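Local coordinates for CaaX farnesyltransferase alpha subunit Ram2 (Aspergillus fumigatus, PDB 4L9P), which forms the helical-repeat subunit of a heterodimeric prenyltransferase that probably transfers farnesyl, and perhaps geranylgeranyl, groups to CaaX-motif proteins, at residues Tyr93-Leu98 with Trp126-Val131; His162-Arg167 with Asn197-His202. The protein carries 1 engineered substitution. All coordinates share one frame; numbering follows the deposited sequence.

Contact 1 (Tyr93-Leu98 with Trp126-Val131). With EDO (1,2-ethanediol), chain I.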
loop_
_atom_site.group_PDB
_atom_site.type_symbol
_atom_site.label_atom_id
_atom_site.label_comp_id
_atom_site.label_asym_id
_atom_site.label_seq_id
_atom_site.Cartn_x
_atom_site.Cartn_y
_atom_site.Cartn_z
ATOM N N TYR A 93 -17.059 -0.629 -18.898
ATOM C CA TYR A 93 -18.090 -0.769 -19.920
ATOM C C TYR A 93 -17.932 0.351 -20.985
ATOM O O TYR A 93 -18.045 0.086 -22.182
ATOM C CB TYR A 93 -19.441 -0.709 -19.225
ATOM C CG TYR A 93 -20.617 -0.820 -20.144
ATOM C CD1 TYR A 93 -20.730 -1.838 -21.016
ATOM C CD2 TYR A 93 -21.627 0.153 -20.091
ATOM C CE1 TYR A 93 -21.894 -1.924 -21.902
ATOM C CE2 TYR A 93 -22.738 0.103 -20.893
ATOM C CZ TYR A 93 -22.877 -0.938 -21.801
ATOM O OH TYR A 93 -24.022 -0.925 -22.598
ATOM N N ARG A 94 -17.628 1.579 -20.576
ATOM C CA ARG A 94 -17.372 2.656 -21.531
ATOM C C ARG A 94 -16.281 2.272 -22.512
ATOM O O ARG A 94 -16.443 2.482 -23.708
ATOM C CB ARG A 94 -17.025 3.974 -20.783
ATOM C CG ARG A 94 -16.730 5.118 -21.713
ATOM C CD ARG A 94 -16.485 6.432 -20.933
ATOM N NE ARG A 94 -16.289 7.541 -21.872
ATOM C CZ ARG A 94 -17.265 8.334 -22.285
ATOM N NH1 ARG A 94 -18.505 8.112 -21.868
ATOM N NH2 ARG A 94 -16.982 9.326 -23.139
ATOM N N ALA A 95 -15.149 1.729 -22.016
ATOM C CA ALA A 95 -14.102 1.406 -22.940
ATOM C C ALA A 95 -14.546 0.325 -23.938
ATOM O O ALA A 95 -14.178 0.390 -25.121
ATOM C CB ALA A 95 -12.837 0.920 -22.181
ATOM N N LYS A 96 -15.304 -0.658 -23.461
ATOM C CA LYS A 96 -15.847 -1.676 -24.403
ATOM C C LYS A 96 -16.642 -1.012 -25.513
ATOM O O LYS A 96 -16.444 -1.349 -26.692
ATOM C CB LYS A 96 -16.757 -2.636 -23.666
ATOM C CG LYS A 96 -16.045 -3.599 -22.755
ATOM C CD LYS A 96 -17.129 -4.529 -22.146
ATOM C CE LYS A 96 -16.537 -5.617 -21.275
ATOM N NZ LYS A 96 -17.668 -6.505 -20.844
ATOM N N ILE A 97 -17.504 -0.060 -25.163
ATOM C CA ILE A 97 -18.347 0.598 -26.182
ATOM C C ILE A 97 -17.476 1.393 -27.160
ATOM O O ILE A 97 -17.656 1.314 -28.364
ATOM C CB ILE A 97 -19.341 1.572 -25.539
ATOM C CG1 ILE A 97 -20.295 0.831 -24.594
ATOM C CG2 ILE A 97 -20.121 2.315 -26.654
ATOM C CD1 ILE A 97 -21.084 1.742 -23.658
ATOM N N LEU A 98 -16.494 2.143 -26.689
ATOM C CA LEU A 98 -15.658 2.955 -27.555
ATOM C C LEU A 98 -14.977 2.090 -28.588
ATOM O O LEU A 98 -14.950 2.450 -29.748
ATOM C CB LEU A 98 -14.575 3.651 -26.710
ATOM C CG LEU A 98 -15.109 4.736 -25.786
ATOM C CD1 LEU A 98 -13.982 5.097 -24.766
ATOM C CD2 LEU A 98 -15.477 5.973 -26.593
ATOM N N TRP A 126 -7.015 7.081 -14.877
ATOM C CA TRP A 126 -5.663 6.851 -15.366
ATOM C C TRP A 126 -5.475 5.459 -15.923
ATOM O O TRP A 126 -4.712 5.281 -16.879
ATOM C CB TRP A 126 -4.612 7.251 -14.294
ATOM C CG TRP A 126 -4.720 8.746 -14.141
ATOM C CD1 TRP A 126 -5.469 9.472 -13.229
ATOM C CD2 TRP A 126 -4.154 9.703 -15.033
ATOM N NE1 TRP A 126 -5.448 10.812 -13.557
ATOM C CE2 TRP A 126 -4.632 10.977 -14.658
ATOM C CE3 TRP A 126 -3.303 9.595 -16.142
ATOM C CZ2 TRP A 126 -4.268 12.143 -15.356
ATOM C CZ3 TRP A 126 -2.949 10.726 -16.821
ATOM C CH2 TRP A 126 -3.423 12.011 -16.423
ATOM N N HIS A 127 -6.205 4.477 -15.391
ATOM C CA HIS A 127 -6.278 3.173 -16.046
ATOM C C HIS A 127 -6.966 3.308 -17.429
ATOM O O HIS A 127 -6.472 2.783 -18.434
ATOM C CB HIS A 127 -6.974 2.107 -15.203
ATOM C CG HIS A 127 -7.022 0.805 -15.919
ATOM N ND1 HIS A 127 -5.880 0.106 -16.237
ATOM C CD2 HIS A 127 -8.061 0.108 -16.447
ATOM C CE1 HIS A 127 -6.209 -0.979 -16.929
ATOM N NE2 HIS A 127 -7.528 -1.006 -17.061
ATOM N N HIS A 128 -8.065 4.077 -17.506
ATOM C CA HIS A 128 -8.803 4.230 -18.765
ATOM C C HIS A 128 -7.877 4.873 -19.778
ATOM O O HIS A 128 -7.866 4.496 -20.962
ATOM C CB HIS A 128 -10.020 5.117 -18.514
ATOM C CG HIS A 128 -10.942 5.214 -19.678
ATOM N ND1 HIS A 128 -11.724 4.153 -20.090
ATOM C CD2 HIS A 128 -11.280 6.283 -20.442
ATOM C CE1 HIS A 128 -12.485 4.560 -21.111
ATOM N NE2 HIS A 128 -12.241 5.852 -21.348
ATOM N N ARG A 129 -7.068 5.843 -19.368
ATOM C CA ARG A 129 -6.139 6.504 -20.299
ATOM C C ARG A 129 -5.175 5.469 -20.900
ATOM O O ARG A 129 -4.892 5.488 -22.115
ATOM C CB ARG A 129 -5.357 7.620 -19.598
ATOM C CG ARG A 129 -4.684 8.553 -20.621
ATOM C CD ARG A 129 -3.907 9.658 -19.890
ATOM N NE ARG A 129 -3.629 10.773 -20.814
ATOM C CZ ARG A 129 -4.462 11.788 -21.044
ATOM N NH1 ARG A 129 -5.609 11.906 -20.349
ATOM N NH2 ARG A 129 -4.146 12.684 -22.010
ATOM N N GLN A 130 -4.662 4.574 -20.064
ATOM C CA GLN A 130 -3.732 3.552 -20.535
ATOM C C GLN A 130 -4.435 2.551 -21.496
ATOM O O GLN A 130 -3.875 2.170 -22.551
ATOM C CB GLN A 130 -3.215 2.782 -19.316
ATOM C CG GLN A 130 -2.263 1.631 -19.678
ATOM C CD GLN A 130 -1.675 0.949 -18.414
ATOM O OE1 GLN A 130 -1.450 1.596 -17.356
ATOM N NE2 GLN A 130 -1.484 -0.354 -18.502
ATOM N N VAL A 131 -5.678 2.213 -21.190
ATOM C CA VAL A 131 -6.479 1.323 -22.074
ATOM C C VAL A 131 -6.594 1.972 -23.462
ATOM O O VAL A 131 -6.387 1.293 -24.466
ATOM C CB VAL A 131 -7.878 1.055 -21.428
ATOM C CG1 VAL A 131 -8.824 0.346 -22.418
ATOM C CG2 VAL A 131 -7.663 0.199 -20.174
HETATM C C1 EDO I . -4.527 -2.399 -21.773
HETATM O O1 EDO I . -4.799 -3.315 -20.719
HETATM C C2 EDO I . -3.593 -1.347 -21.214
HETATM O O2 EDO I . -2.476 -1.950 -20.555
#
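The H128 imidazole reaches from helix 123-133 to helix 88-100 and meets A95, L98 and R94. Its CG stands anti to the backbone N (chi1 -173°), and this carries the ring out between the two helices.

Two apolar contacts are made at the ring edge. The A95 methyl, CB, lies near the ring plane, 3.8 Å from H128 CE1. L98 comes in beside it, again near the plane, with CD1 3.9 Å from H128 NE2; the two side chains cross at about a right angle. A separate, looser methyl-to-methyl contact comes from V131, one turn after H128, its CG1 lying 4.1 Å from A95 CB.

The polar part centres on H128 NE2. It lies near the plane of the R94 guanidinium, at its edge, with R94 NE 4.4 Å away. The two groups are joined through a third residue, E108 of helix 105-118. E108 OE1 takes a salt bridge from R94 NH2, and its OE2 is hydrogen-bonded to H128 NE2.

The helix segments run nearly parallel, with 21° between their directions and axes 10.9 Å apart. A95 and H128 are the closest backbone pair. This is the packing of equivalent helices in neighbouring helical hairpins of a TPR-like solenoid.

Between the segments themselves, the contact is therefore van der Waals only. E108 joins R94 NH2 and H128 NE2, and T77 OG1 takes R94 NH1. The carboxylate probably raises the proton affinity of H128, while the nearby R94 would work against this.

Contact 2 (His162-Arg167 with Asn197-His202); sequences HVWTYR and NSAWNH. With FII ([(3,7,11-trimethyl-dodeca-2,6,10-trienyloxycarbamoyl)-methyl]-phosphonic acid), chain Q.
Two successive prenyltransferase alpha-subunit repeats meet here, in a TPR-like solenoid, through the near-parallel helices 161-174 and 197-208. The segment axes are 12° apart in direction.

The W164 indole lies between the two helices. S198 CB sits over one face of the indole in a CH-pi contact, 3.4 Å from the centroid of the five-membered ring. W164 CG lies beside the backbone N (chi1 -75°), and the indole extends toward the start of helix 197-208. Its far end meets A199, with W164 CH2 4.0 Å from A199 CB. The six-membered ring also meets H202 obliquely, with planes at 50° and W164 CZ3 3.4 Å from H202 CB.

H202 packs on R167 as well. R167 CG is 3.8 Å from H202 CE1, and the two side chains cross at about a right angle. A water in the plane of the H202 ring, at its edge, is 2.9 Å from H202 ND1 and donates to W164 O.

The buried polar atoms have partners outside the two segments. W164 NE1 bonds to A158 O, and S198 OG to E309 of the beta subunit. E182 takes H202 NE2 and R167 NH2, and D185 also holds R167.

The contact thus joins aromatic packing to one water bridge, while both ring nitrogens of the buried H202 have partners. The nearby E182 carboxylate would probably favour a proton on H202 NE2.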
loop_
_atom_site.group_PDB
_atom_site.type_symbol
_atom_site.label_atom_id
_atom_site.label_comp_id
_atom_site.label_asym_id
_atom_site.label_seq_id
_atom_site.Cartn_x
_atom_site.Cartn_y
_atom_site.Cartn_z
ATOM N N HIS A 162 -0.822 8.144 -9.410
ATOM C CA HIS A 162 -1.413 7.480 -10.576
ATOM C C HIS A 162 -0.935 8.117 -11.869
ATOM O O HIS A 162 -0.832 7.415 -12.882
ATOM C CB HIS A 162 -2.931 7.627 -10.484
ATOM C CG HIS A 162 -3.499 6.956 -9.275
ATOM N ND1 HIS A 162 -4.185 7.634 -8.279
ATOM C CD2 HIS A 162 -3.272 5.722 -8.793
ATOM C CE1 HIS A 162 -4.478 6.787 -7.298
ATOM N NE2 HIS A 162 -3.983 5.603 -7.619
ATOM N N VAL A 163 -0.655 9.428 -11.853
ATOM C CA VAL A 163 -0.157 10.055 -13.059
ATOM C C VAL A 163 1.280 9.622 -13.279
ATOM O O VAL A 163 1.651 9.385 -14.458
ATOM C CB VAL A 163 -0.249 11.602 -12.957
ATOM C CG1 VAL A 163 0.215 12.244 -14.319
ATOM C CG2 VAL A 163 -1.701 12.003 -12.627
ATOM N N TRP A 164 2.146 9.535 -12.260
ATOM C CA TRP A 164 3.459 8.987 -12.488
ATOM C C TRP A 164 3.416 7.549 -12.974
ATOM O O TRP A 164 4.219 7.187 -13.852
ATOM C CB TRP A 164 4.307 9.061 -11.178
ATOM C CG TRP A 164 4.796 10.475 -10.882
ATOM C CD1 TRP A 164 4.325 11.348 -9.891
ATOM C CD2 TRP A 164 5.810 11.174 -11.605
ATOM N NE1 TRP A 164 5.049 12.525 -9.958
ATOM C CE2 TRP A 164 5.961 12.447 -10.991
ATOM C CE3 TRP A 164 6.649 10.840 -12.704
ATOM C CZ2 TRP A 164 6.944 13.377 -11.414
ATOM C CZ3 TRP A 164 7.575 11.770 -13.150
ATOM C CH2 TRP A 164 7.733 13.048 -12.511
ATOM N N THR A 165 2.541 6.704 -12.429
ATOM C CA THR A 165 2.420 5.338 -12.909
ATOM C C THR A 165 2.055 5.332 -14.388
ATOM O O THR A 165 2.662 4.582 -15.186
ATOM C CB THR A 165 1.370 4.574 -12.072
ATOM O OG1 THR A 165 1.910 4.442 -10.732
ATOM C CG2 THR A 165 1.119 3.190 -12.674
ATOM N N TYR A 166 1.100 6.196 -14.765
ATOM C CA TYR A 166 0.761 6.269 -16.212
ATOM C C TYR A 166 1.984 6.714 -16.997
ATOM O O TYR A 166 2.264 6.150 -18.096
ATOM C CB TYR A 166 -0.381 7.225 -16.378
ATOM C CG TYR A 166 -0.663 7.477 -17.894
ATOM C CD1 TYR A 166 -1.404 6.547 -18.670
ATOM C CD2 TYR A 166 -0.085 8.578 -18.522
ATOM C CE1 TYR A 166 -1.594 6.778 -20.032
ATOM C CE2 TYR A 166 -0.260 8.791 -19.889
ATOM C CZ TYR A 166 -1.023 7.868 -20.604
ATOM O OH TYR A 166 -1.267 8.069 -21.952
ATOM N N ARG A 167 2.738 7.689 -16.515
ATOM C CA ARG A 167 3.873 8.165 -17.308
ATOM C C ARG A 167 4.950 7.075 -17.433
ATOM O O ARG A 167 5.604 6.991 -18.484
ATOM C CB ARG A 167 4.442 9.480 -16.724
ATOM C CG ARG A 167 5.345 10.218 -17.774
ATOM C CD ARG A 167 5.725 11.618 -17.340
ATOM N NE ARG A 167 6.410 12.255 -18.458
ATOM C CZ ARG A 167 6.464 13.557 -18.687
ATOM N NH1 ARG A 167 5.913 14.414 -17.832
ATOM N NH2 ARG A 167 7.048 13.977 -19.830
ATOM N N ASN A 197 10.358 13.073 -4.628
ATOM C CA ASN A 197 10.852 11.730 -4.821
ATOM C C ASN A 197 10.230 11.052 -6.005
ATOM O O ASN A 197 10.869 10.158 -6.585
ATOM C CB ASN A 197 10.567 10.868 -3.558
ATOM C CG ASN A 197 11.375 9.610 -3.572
ATOM O OD1 ASN A 197 12.632 9.667 -3.424
ATOM N ND2 ASN A 197 10.704 8.445 -3.719
ATOM N N SER A 198 9.004 11.444 -6.391
ATOM C CA SER A 198 8.378 10.793 -7.576
ATOM C C SER A 198 9.183 11.114 -8.831
ATOM O O SER A 198 9.373 10.273 -9.739
ATOM C CB SER A 198 6.956 11.334 -7.785
ATOM O OG SER A 198 6.200 11.062 -6.588
ATOM N N ALA A 199 9.715 12.339 -8.892
ATOM C CA ALA A 199 10.537 12.717 -10.055
ATOM C C ALA A 199 11.891 11.964 -10.062
ATOM O O ALA A 199 12.378 11.548 -11.127
ATOM C CB ALA A 199 10.706 14.234 -10.082
ATOM N N TRP A 200 12.496 11.799 -8.871
ATOM C CA TRP A 200 13.715 10.995 -8.781
ATOM C C TRP A 200 13.452 9.558 -9.217
ATOM O O TRP A 200 14.282 8.971 -9.913
ATOM C CB TRP A 200 14.274 11.005 -7.350
ATOM C CG TRP A 200 14.950 12.290 -7.012
ATOM C CD1 TRP A 200 14.421 13.335 -6.269
ATOM C CD2 TRP A 200 16.287 12.684 -7.388
ATOM N NE1 TRP A 200 15.368 14.346 -6.155
ATOM C CE2 TRP A 200 16.509 13.978 -6.847
ATOM C CE3 TRP A 200 17.299 12.074 -8.153
ATOM C CZ2 TRP A 200 17.720 14.683 -7.040
ATOM C CZ3 TRP A 200 18.517 12.780 -8.330
ATOM C CH2 TRP A 200 18.716 14.046 -7.747
ATOM N N ASN A 201 12.303 8.986 -8.815
ATOM C CA ASN A 201 12.002 7.619 -9.191
ATOM C C ASN A 201 11.868 7.469 -10.707
ATOM O O ASN A 201 12.328 6.482 -11.287
ATOM C CB ASN A 201 10.741 7.152 -8.410
ATOM C CG ASN A 201 10.364 5.734 -8.784
ATOM O OD1 ASN A 201 11.026 4.785 -8.338
ATOM N ND2 ASN A 201 9.403 5.568 -9.711
ATOM N N HIS A 202 11.192 8.450 -11.320
ATOM C CA HIS A 202 11.037 8.399 -12.798
ATOM C C HIS A 202 12.400 8.591 -13.428
ATOM O O HIS A 202 12.707 7.941 -14.455
ATOM C CB HIS A 202 10.077 9.501 -13.220
ATOM C CG HIS A 202 9.608 9.355 -14.647
ATOM N ND1 HIS A 202 8.688 8.390 -15.002
ATOM C CD2 HIS A 202 9.890 10.061 -15.777
ATOM C CE1 HIS A 202 8.441 8.489 -16.292
ATOM N NE2 HIS A 202 9.176 9.478 -16.784
HETATM C C1 FII Q . -5.436 -4.104 0.157
HETATM C C2 FII Q . -5.393 -2.724 -0.444
HETATM C C6 FII Q . -6.497 -2.395 -1.357
HETATM C C10 FII Q . -4.113 -1.993 -0.402
HETATM C C11 FII Q . -3.894 -0.626 -1.050
HETATM C C12 FII Q . -4.008 0.442 0.077
HETATM C C15 FII Q . -3.399 1.814 -0.196
HETATM C C18 FII Q . -3.486 2.897 0.873
HETATM C C22 FII Q . -3.163 2.138 -1.637
HETATM C C23 FII Q . -2.229 3.315 -1.872
HETATM C C24 FII Q . -2.235 3.752 -3.288
HETATM C C27 FII Q . -1.691 5.139 -3.414
HETATM C C30 FII Q . -0.190 5.221 -3.626
HETATM C C34 FII Q . -2.640 6.128 -3.975
HETATM C C35 FII Q . -2.206 7.503 -4.440
HETATM O O36 FII Q . -2.757 8.515 -3.617
HETATM N N42 FII Q . -2.492 8.405 -2.279
HETATM C C43 FII Q . -1.465 9.266 -1.865
HETATM O O44 FII Q . -0.816 10.012 -2.613
HETATM C C45 FII Q . -1.221 9.216 -0.363
HETATM P P46 FII Q . 0.560 9.495 0.125
HETATM O O49 FII Q . 1.367 8.629 -0.767
HETATM O O50 FII Q . 0.839 10.963 0.035
HETATM O O51 FII Q . 0.563 9.003 1.588
HETATM O O HOH W 1 7.249 6.741 -13.106
#

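Contacts 1 and 2 follow one another along the chain and lie in series in the solenoid, their centres 21 Å apart. They touch directly, through helix 123-133 of contact 1 and helix 161-174 of contact 2. R129 CD packs 3.5 Å from Y166 CZ, and W126 CE2 lies 3.7 Å from V163 CG2. E146 ties this junction, taking R129 NE and Y166 OH. The isoprenoid analogue FII reaches segment 162-167 at H162, a residue that does not touch 197-202: H162 CE1 is 3.7 Å from FII C35. FII is hydrogen-bonded to Y368, K362, R359 and H311 of the beta subunit, and S198 packs against the same R359.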